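Local coordinates for putative sporulation-specific glycosylase YdhD (Bacillus subtilis subsp. subtilis str. 168, PDB 3CZ8), which probably hydrolyses glycosidic bonds of polysaccharides during sporulation, this chain being its family 18 glycoside hydrolase domain, at residues 10-15 / 305-310; 35-40 / 68-73; 88-93 / 128-133. The protein carries 1 engineered substitution. All coordinates share one frame; numbering follows the deposited sequence.

In the fold
All three contacts belong to the GH18 domain, a TIM-barrel fold. Interactions 1 and 2 are neighbours in the barrel sheet, their centres about 9 Å apart, because strand 9-17 pairs with 302-310 on one side and 35-42 on the other; F13 O probably bonds to S37 N and L11 O to F39 N. Both touch the second subunit. The side chains of W306 and F39 lie about 7 and 6 Å from that of E120, the predicted proton donor. Interaction 3 joins helices outside the sheet, its centre about 22 Å from that of interaction 2 and 29 Å from that of interaction 1, on the opposite side of the chain's centre from the latter.

Interaction 1. Residues 10-15 / 305-310; sequences TLSFYV and AWQLTL
T10-Y14 pairs antiparallel with A305-T309, the N-to-C directions 142° apart, through reciprocal backbone hydrogen bonds at T10/T309, S12/Q307 and Y14/A305. Among these links Y14 N to A305 O is the shortest, at 2.8 Å. L11, F13, W306 and L308 share one face of the sheet. There the edge of the F13 ring meets the face of the W306 indole in a T-shaped pair, with planes at 69° and ring centroids 5.0 Å apart. F13 CD2 stands over the centre of the indole; CG of F13 lies anti to its backbone N (chi1 -173°), which swings the ring across to that position. L11 CD2 packs 3.7 Å from CZ3 of the six-membered ring of W306, while L11 CD1 also meets L308 CD2 at 3.9 Å. On the other face, the Q307 chain runs out to S12, where NE2 donates to S12 OG (3.0 Å) with the hydroxyl close to the amide plane. A water joins S12 OG to T10 O, donating to the latter. Q307 OE1 rests over one face of the Y14 ring, off toward its rim, the amide at a shallow angle to the ring; Y14 OH bonds to E248 of the second subunit. The buried S12 hydroxyl is thus held by amide and water on the subunit-facing side, whereas the apolar face places W306, anchored through NE1 to V221 O, near the predicted proton donor E120.

Interaction 2. Residues 35-40 / 68-73; sequences SISIFE and TPLATI. With GOL (glycerol), chain C.
I36 and I38 bond alternately with T68, L70 and T72 across two parallel strands. L70 N to I36 O is the shortest link at 2.7 Å and nearly straight (172°); I36 N to T68 O and I38 N to L70 O are each 2.9 Å. I38 O takes two donors from one residue, T72 N at 3.1 Å and, weakly, T72 OG1. S35 OG bonds to O1 of a glycerol (2.9 Å), probably from the crystallisation liquor, which reaches T68 OG1 with O3 in a weak bond. The strands are the two ends of a beta-alpha-beta unit of the TIM barrel, with helix 56-64 between them in sequence, its residues lying against I36 and P69 on the outer face. On the opposite face, L70 CD1 lies 3.7 Å from S35 CB and 3.6 Å from S37 OG, a hydroxyl that bonds to T116 OG1 of strand 114-118. Farther along, T72 turns its methyl over the F39 ring: chi1 of -52° sets OG1 beside the backbone N and CG2 anti to it, almost centrally above one face in a CH-pi contact, 3.9 Å from the ring centroid. Both side chains also touch D118, and that of F39 lies about 6 Å from that of E120, the predicted proton donor.

Interaction 3. Residues 88-93 / 128-133; sequences QVLNNP and DLFTGF
L90 projects from the last turn of helix 83-90 into the side of helix 127-143, and its forked end fills the hollow between L129, F130 and F133. One branch, CD1, lies 3.9 Å from F130 CB and also approaches that residue's CA. The other branch, CD2, sets itself 3.7 Å from F133 CB, farther along the helix, with the L129 carbonyl oxygen also beside it. The leucine therefore straddles the helix surface, pressing on backbone and beta carbons at the roots of the two phenylalanines. With chi2 at -179° CD1 continues the chain outward to F130, while CD2 forks off toward F133.

A second bump points the opposite way. L129 CD1 fits a notch formed where helix 83-90 runs out, 3.6 Å from L90 O and 3.4 Å from N91 OD1. L90 CB and L129 CB are 4.2 Å apart, so the two leucines interlock side by side, each reaching past the other into the opposing backbone. N91 crosses L129 at about a right angle and forms one wall of the notch. Its amide is held by two bonds from ND2, to H87 O of its own helix and to D126 OD1, just ahead of helix 127-143. No hydrogen bond passes directly between 88-93 and 128-133; they meet by van der Waals packing, with the N91-D126 bond just beyond the second segment.

Helix 93-110 closes the group: N92 takes its N-cap position, the F133 side chain touches R96, L99 and V100, and V89 touches L99 as well. Helices 83-90 and 127-143 thus share helix 93-110 as a neighbour, next to the loop that carries D126 after strand 114-118.

Interaction 1. Residues 10-15 / 305-310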
loop_
_atom_site.group_PDB
_atom_site.type_symbol
_atom_site.label_atom_id
_atom_site.label_comp_id
_atom_site.label_asym_id
_atom_site.label_seq_id
_atom_site.Cartn_x
_atom_site.Cartn_y
_atom_site.Cartn_z
ATOM N N THR A 10 -4.552 -0.313 6.441
ATOM C CA THR A 10 -4.835 0.969 7.079
ATOM C C THR A 10 -3.973 2.056 6.434
ATOM O O THR A 10 -2.738 1.990 6.472
ATOM C CB THR A 10 -4.578 0.922 8.603
ATOM O OG1 THR A 10 -5.351 -0.133 9.190
ATOM C CG2 THR A 10 -4.950 2.252 9.263
ATOM N N LEU A 11 -4.627 3.043 5.829
ATOM C CA LEU A 11 -3.920 4.172 5.242
ATOM C C LEU A 11 -3.646 5.241 6.294
ATOM O O LEU A 11 -4.516 5.584 7.093
ATOM C CB LEU A 11 -4.705 4.770 4.065
ATOM C CG LEU A 11 -4.027 5.873 3.243
ATOM C CD1 LEU A 11 -2.891 5.311 2.385
ATOM C CD2 LEU A 11 -5.040 6.603 2.376
ATOM N N SER A 12 -2.422 5.751 6.291
ATOM C CA SER A 12 -2.085 6.897 7.105
ATOM C C SER A 12 -1.116 7.836 6.395
ATOM O O SER A 12 -0.297 7.403 5.581
ATOM C CB SER A 12 -1.550 6.459 8.473
ATOM O OG SER A 12 -0.260 5.899 8.374
ATOM N N PHE A 13 -1.243 9.125 6.701
ATOM C CA PHE A 13 -0.384 10.175 6.165
ATOM C C PHE A 13 0.649 10.589 7.216
ATOM O O PHE A 13 0.297 10.929 8.348
ATOM C CB PHE A 13 -1.244 11.370 5.749
ATOM C CG PHE A 13 -0.489 12.459 5.035
ATOM C CD1 PHE A 13 -0.106 13.615 5.715
ATOM C CD2 PHE A 13 -0.176 12.337 3.680
ATOM C CE1 PHE A 13 0.580 14.635 5.060
ATOM C CE2 PHE A 13 0.506 13.355 3.012
ATOM C CZ PHE A 13 0.884 14.505 3.706
ATOM N N TYR A 14 1.924 10.558 6.849
ATOM C CA TYR A 14 2.971 10.812 7.831
ATOM C C TYR A 14 3.946 11.892 7.409
ATOM O O TYR A 14 4.173 12.114 6.219
ATOM C CB TYR A 14 3.672 9.507 8.266
ATOM C CG TYR A 14 4.771 9.011 7.349
ATOM C CD1 TYR A 14 6.108 9.160 7.702
ATOM C CD2 TYR A 14 4.475 8.378 6.141
ATOM C CE1 TYR A 14 7.122 8.701 6.883
ATOM C CE2 TYR A 14 5.495 7.916 5.302
ATOM C CZ TYR A 14 6.814 8.087 5.681
ATOM O OH TYR A 14 7.835 7.642 4.873
ATOM N N VAL A 15 4.514 12.566 8.401
ATOM C CA VAL A 15 5.307 13.766 8.175
ATOM C C VAL A 15 6.807 13.471 8.247
ATOM O O VAL A 15 7.288 12.885 9.220
ATOM C CB VAL A 15 4.872 14.888 9.162
ATOM C CG1 VAL A 15 5.787 16.083 9.091
ATOM C CG2 VAL A 15 3.438 15.323 8.861
ATOM N N ALA A 305 4.005 12.057 3.304
ATOM C CA ALA A 305 3.900 10.852 2.469
ATOM C C ALA A 305 2.967 9.794 3.053
ATOM O O ALA A 305 2.376 9.994 4.116
ATOM C CB ALA A 305 5.276 10.265 2.204
ATOM N N TRP A 306 2.841 8.667 2.353
ATOM C CA TRP A 306 1.831 7.660 2.689
ATOM C C TRP A 306 2.418 6.324 3.126
ATOM O O TRP A 306 3.448 5.888 2.617
ATOM C CB TRP A 306 0.907 7.434 1.493
ATOM C CG TRP A 306 0.281 8.689 0.972
ATOM C CD1 TRP A 306 0.768 9.508 -0.015
ATOM C CD2 TRP A 306 -0.952 9.273 1.406
ATOM N NE1 TRP A 306 -0.089 10.562 -0.218
ATOM C CE2 TRP A 306 -1.151 10.444 0.642
ATOM C CE3 TRP A 306 -1.912 8.919 2.367
ATOM C CZ2 TRP A 306 -2.273 11.263 0.807
ATOM C CZ3 TRP A 306 -3.020 9.735 2.534
ATOM C CH2 TRP A 306 -3.192 10.896 1.754
ATOM N N GLN A 307 1.745 5.679 4.073
ATOM C CA GLN A 307 2.103 4.325 4.490
ATOM C C GLN A 307 0.854 3.463 4.651
ATOM O O GLN A 307 -0.223 3.962 4.998
ATOM C CB GLN A 307 2.938 4.340 5.777
ATOM C CG GLN A 307 2.442 5.314 6.826
ATOM C CD GLN A 307 3.229 5.276 8.125
ATOM O OE1 GLN A 307 4.406 4.914 8.152
ATOM N NE2 GLN A 307 2.576 5.667 9.214
ATOM N N LEU A 308 1.003 2.174 4.370
ATOM C CA LEU A 308 -0.068 1.200 4.549
ATOM C C LEU A 308 0.358 0.182 5.588
ATOM O O LEU A 308 1.419 -0.431 5.458
ATOM C CB LEU A 308 -0.392 0.482 3.236
ATOM C CG LEU A 308 -1.334 1.093 2.187
ATOM C CD1 LEU A 308 -2.698 1.466 2.783
ATOM C CD2 LEU A 308 -0.708 2.273 1.423
ATOM N N THR A 309 -0.464 0.008 6.618
ATOM C CA THR A 309 -0.154 -0.931 7.691
ATOM C C THR A 309 -1.231 -2.006 7.807
ATOM O O THR A 309 -2.389 -1.716 8.123
ATOM C CB THR A 309 0.082 -0.200 9.037
ATOM O OG1 THR A 309 1.210 0.675 8.904
ATOM C CG2 THR A 309 0.354 -1.191 10.164
ATOM N N LEU A 310 -0.827 -3.244 7.534
ATOM C CA LEU A 310 -1.710 -4.407 7.579
ATOM C C LEU A 310 -1.847 -4.919 9.012
ATOM O O LEU A 310 -0.847 -5.134 9.702
ATOM C CB LEU A 310 -1.174 -5.515 6.664
ATOM C CG LEU A 310 -1.609 -5.622 5.194
ATOM C CD1 LEU A 310 -1.384 -4.350 4.382
ATOM C CD2 LEU A 310 -0.885 -6.790 4.541
HETATM O O HOH W 1 -1.058 3.142 8.179
#

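Interaction 2. Residues 35-40 / 68-73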
loop_
_atom_site.group_PDB
_atom_site.type_symbol
_atom_site.label_atom_id
_atom_site.label_comp_id
_atom_site.label_asym_id
_atom_site.label_seq_id
_atom_site.Cartn_x
_atom_site.Cartn_y
_atom_site.Cartn_z
ATOM N N SER A 35 4.154 13.279 12.730
ATOM C CA SER A 35 2.784 12.879 13.011
ATOM C C SER A 35 2.328 11.777 12.070
ATOM O O SER A 35 2.935 11.553 11.026
ATOM C CB SER A 35 1.826 14.079 12.968
ATOM O OG SER A 35 1.901 14.759 11.728
ATOM N N ILE A 36 1.272 11.076 12.471
ATOM C CA ILE A 36 0.613 10.084 11.636
ATOM C C ILE A 36 -0.871 10.423 11.673
ATOM O O ILE A 36 -1.461 10.494 12.750
ATOM C CB ILE A 36 0.875 8.637 12.152
ATOM C CG1 ILE A 36 2.268 8.167 11.733
ATOM C CG2 ILE A 36 -0.175 7.656 11.646
ATOM C CD1 ILE A 36 2.761 6.949 12.489
ATOM N N SER A 37 -1.457 10.669 10.501
ATOM C CA SER A 37 -2.889 10.913 10.416
ATOM C C SER A 37 -3.586 9.637 9.969
ATOM O O SER A 37 -3.479 9.234 8.809
ATOM C CB SER A 37 -3.194 12.079 9.472
ATOM O OG SER A 37 -2.305 13.162 9.700
ATOM N N ILE A 38 -4.319 9.033 10.872
ATOM C CA ILE A 38 -4.997 7.795 10.620
ATOM C C ILE A 38 -6.316 7.968 9.899
ATOM O O ILE A 38 -7.157 8.655 10.361
ATOM C CB ILE A 38 -5.206 7.009 11.905
ATOM C CG1 ILE A 38 -3.889 6.714 12.569
ATOM C CG2 ILE A 38 -5.895 5.736 11.633
ATOM C CD1 ILE A 38 -4.000 6.446 13.935
ATOM N N PHE A 39 -6.487 7.291 8.779
ATOM C CA PHE A 39 -7.694 7.394 7.984
ATOM C C PHE A 39 -8.763 6.453 8.483
ATOM O O PHE A 39 -8.446 5.470 9.025
ATOM C CB PHE A 39 -7.393 7.179 6.508
ATOM C CG PHE A 39 -6.915 8.404 5.820
ATOM C CD1 PHE A 39 -7.729 9.098 4.974
ATOM C CD2 PHE A 39 -5.666 8.895 6.046
ATOM C CE1 PHE A 39 -7.292 10.225 4.391
ATOM C CE2 PHE A 39 -5.263 10.019 5.451
ATOM C CZ PHE A 39 -6.070 10.673 4.627
ATOM N N GLU A 40 -10.031 6.720 8.255
ATOM C CA GLU A 40 -10.678 7.983 8.470
ATOM C C GLU A 40 -11.839 7.826 9.439
ATOM O O GLU A 40 -12.295 6.732 9.663
ATOM C CB GLU A 40 -11.226 8.453 7.154
ATOM C CG GLU A 40 -11.888 7.367 6.402
ATOM C CD GLU A 40 -13.367 7.379 6.545
ATOM O OE1 GLU A 40 -13.971 6.326 6.434
ATOM O OE2 GLU A 40 -13.922 8.449 6.762
ATOM N N THR A 68 3.161 12.047 16.923
ATOM C CA THR A 68 1.779 12.426 17.272
ATOM C C THR A 68 0.729 11.696 16.423
ATOM O O THR A 68 0.725 11.833 15.205
ATOM C CB THR A 68 1.538 13.955 17.130
ATOM O OG1 THR A 68 2.616 14.683 17.725
ATOM C CG2 THR A 68 0.228 14.362 17.792
ATOM N N PRO A 69 -0.165 10.918 17.062
ATOM C CA PRO A 69 -1.284 10.364 16.305
ATOM C C PRO A 69 -2.408 11.382 16.084
ATOM O O PRO A 69 -2.932 11.967 17.040
ATOM C CB PRO A 69 -1.762 9.201 17.175
ATOM C CG PRO A 69 -1.370 9.567 18.559
ATOM C CD PRO A 69 -0.178 10.484 18.472
ATOM N N LEU A 70 -2.772 11.583 14.824
ATOM C CA LEU A 70 -3.854 12.491 14.469
ATOM C C LEU A 70 -5.026 11.713 13.898
ATOM O O LEU A 70 -4.832 10.758 13.155
ATOM C CB LEU A 70 -3.368 13.547 13.465
ATOM C CG LEU A 70 -2.110 14.367 13.795
ATOM C CD1 LEU A 70 -1.687 15.227 12.607
ATOM C CD2 LEU A 70 -2.311 15.241 15.014
ATOM N N ALA A 71 -6.237 12.113 14.269
ATOM C CA ALA A 71 -7.453 11.538 13.705
ATOM C C ALA A 71 -7.816 12.254 12.413
ATOM O O ALA A 71 -7.933 13.478 12.388
ATOM C CB ALA A 71 -8.601 11.661 14.696
ATOM N N THR A 72 -8.010 11.501 11.335
ATOM C CA THR A 72 -8.448 12.111 10.088
ATOM C C THR A 72 -9.970 12.146 10.034
ATOM O O THR A 72 -10.634 11.123 10.203
ATOM C CB THR A 72 -7.867 11.404 8.852
ATOM O OG1 THR A 72 -6.450 11.305 8.999
ATOM C CG2 THR A 72 -8.171 12.182 7.583
ATOM N N ILE A 73 -10.500 13.342 9.803
ATOM C CA ILE A 73 -11.928 13.572 9.722
ATOM C C ILE A 73 -12.256 13.941 8.277
ATOM O O ILE A 73 -11.701 14.900 7.735
ATOM C CB ILE A 73 -12.385 14.704 10.702
ATOM C CG1 ILE A 73 -11.670 14.608 12.061
ATOM C CG2 ILE A 73 -13.907 14.719 10.858
ATOM C CD1 ILE A 73 -11.970 13.344 12.886
HETATM C C1 GOL C . 3.209 17.781 12.689
HETATM O O1 GOL C . 3.993 16.725 12.176
HETATM C C2 GOL C . 4.017 18.527 13.742
HETATM O O2 GOL C . 5.238 18.932 13.161
HETATM C C3 GOL C . 4.300 17.625 14.942
HETATM O O3 GOL C . 3.113 17.288 15.626
#

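Interaction 3. Residues 88-93 / 128-133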
loop_
_atom_site.group_PDB
_atom_site.type_symbol
_atom_site.label_atom_id
_atom_site.label_comp_id
_atom_site.label_asym_id
_atom_site.label_seq_id
_atom_site.Cartn_x
_atom_site.Cartn_y
_atom_site.Cartn_z
ATOM N N GLN A 88 -24.190 20.666 4.092
ATOM C CA GLN A 88 -25.259 20.650 5.091
ATOM C C GLN A 88 -24.731 20.952 6.492
ATOM O O GLN A 88 -25.446 21.516 7.321
ATOM C CB GLN A 88 -25.981 19.298 5.087
ATOM C CG GLN A 88 -26.923 19.082 3.904
ATOM C CD GLN A 88 -27.515 17.682 3.875
ATOM O OE1 GLN A 88 -26.798 16.692 3.727
ATOM N NE2 GLN A 88 -28.833 17.596 4.007
ATOM N N VAL A 89 -23.479 20.572 6.738
ATOM C CA VAL A 89 -22.804 20.844 8.004
ATOM C C VAL A 89 -22.389 22.317 8.092
ATOM O O VAL A 89 -22.692 22.994 9.081
ATOM C CB VAL A 89 -21.578 19.915 8.198
ATOM C CG1 VAL A 89 -20.728 20.366 9.374
ATOM C CG2 VAL A 89 -22.029 18.478 8.403
ATOM N N LEU A 90 -21.724 22.809 7.047
ATOM C CA LEU A 90 -21.193 24.172 7.017
ATOM C C LEU A 90 -22.263 25.274 7.015
ATOM O O LEU A 90 -21.969 26.423 7.350
ATOM C CB LEU A 90 -20.236 24.355 5.827
ATOM C CG LEU A 90 -18.894 23.606 5.865
ATOM C CD1 LEU A 90 -18.065 23.908 4.626
ATOM C CD2 LEU A 90 -18.094 23.910 7.130
ATOM N N ASN A 91 -23.495 24.916 6.655
ATOM C CA ASN A 91 -24.594 25.879 6.574
ATOM C C ASN A 91 -25.601 25.785 7.730
ATOM O O ASN A 91 -26.475 26.643 7.873
ATOM C CB ASN A 91 -25.294 25.782 5.218
ATOM C CG ASN A 91 -24.438 26.310 4.086
ATOM O OD1 ASN A 91 -24.571 27.465 3.681
ATOM N ND2 ASN A 91 -23.546 25.472 3.572
ATOM N N ASN A 92 -25.475 24.742 8.544
ATOM C CA ASN A 92 -26.243 24.629 9.777
ATOM C C ASN A 92 -25.320 24.878 10.973
ATOM O O ASN A 92 -24.489 24.026 11.293
ATOM C CB ASN A 92 -26.926 23.255 9.867
ATOM C CG ASN A 92 -27.779 23.089 11.126
ATOM O OD1 ASN A 92 -28.205 24.064 11.749
ATOM N ND2 ASN A 92 -28.045 21.838 11.490
ATOM N N PRO A 93 -25.454 26.058 11.625
ATOM C CA PRO A 93 -24.623 26.451 12.774
ATOM C C PRO A 93 -24.679 25.472 13.941
ATOM O O PRO A 93 -23.678 25.288 14.627
ATOM C CB PRO A 93 -25.201 27.813 13.176
ATOM C CG PRO A 93 -25.797 28.342 11.915
ATOM C CD PRO A 93 -26.405 27.127 11.271
ATOM N N ASP A 128 -15.922 30.809 3.101
ATOM C CA ASP A 128 -15.799 31.547 4.344
ATOM C C ASP A 128 -16.417 30.774 5.507
ATOM O O ASP A 128 -15.992 30.922 6.655
ATOM C CB ASP A 128 -16.407 32.947 4.191
ATOM C CG ASP A 128 -15.542 33.866 3.334
ATOM O OD1 ASP A 128 -15.998 34.980 2.994
ATOM O OD2 ASP A 128 -14.400 33.475 2.999
ATOM N N LEU A 129 -17.398 29.931 5.198
ATOM C CA LEU A 129 -18.027 29.066 6.196
ATOM C C LEU A 129 -17.099 27.946 6.641
ATOM O O LEU A 129 -17.142 27.520 7.801
ATOM C CB LEU A 129 -19.335 28.478 5.659
ATOM C CG LEU A 129 -20.452 29.468 5.304
ATOM C CD1 LEU A 129 -21.570 28.748 4.576
ATOM C CD2 LEU A 129 -20.991 30.194 6.538
ATOM N N PHE A 130 -16.271 27.472 5.710
ATOM C CA PHE A 130 -15.258 26.456 6.000
ATOM C C PHE A 130 -14.173 27.036 6.901
ATOM O O PHE A 130 -13.796 26.408 7.882
ATOM C CB PHE A 130 -14.660 25.884 4.703
ATOM C CG PHE A 130 -13.766 24.685 4.908
ATOM C CD1 PHE A 130 -12.655 24.493 4.096
ATOM C CD2 PHE A 130 -14.028 23.753 5.908
ATOM C CE1 PHE A 130 -11.825 23.390 4.268
ATOM C CE2 PHE A 130 -13.192 22.658 6.095
ATOM C CZ PHE A 130 -12.095 22.475 5.270
ATOM N N THR A 131 -13.699 28.237 6.568
ATOM C CA THR A 131 -12.729 28.962 7.391
ATOM C C THR A 131 -13.259 29.207 8.810
ATOM O O THR A 131 -12.540 28.987 9.790
ATOM C CB THR A 131 -12.328 30.294 6.730
ATOM O OG1 THR A 131 -11.903 30.040 5.387
ATOM C CG2 THR A 131 -11.192 30.983 7.495
ATOM N N GLY A 132 -14.516 29.640 8.897
ATOM C CA GLY A 132 -15.195 29.870 10.169
ATOM C C GLY A 132 -15.321 28.618 11.019
ATOM O O GLY A 132 -15.093 28.663 12.231
ATOM N N PHE A 133 -15.677 27.503 10.381
ATOM C CA PHE A 133 -15.730 26.200 11.051
ATOM C C PHE A 133 -14.367 25.815 11.629
ATOM O O PHE A 133 -14.281 25.305 12.748
ATOM C CB PHE A 133 -16.237 25.115 10.091
ATOM C CG PHE A 133 -15.894 23.715 10.517
ATOM C CD1 PHE A 133 -16.588 23.100 11.553
ATOM C CD2 PHE A 133 -14.860 23.018 9.897
ATOM C CE1 PHE A 133 -16.254 21.814 11.965
ATOM C CE2 PHE A 133 -14.524 21.731 10.303
ATOM C CZ PHE A 133 -15.219 21.131 11.335
#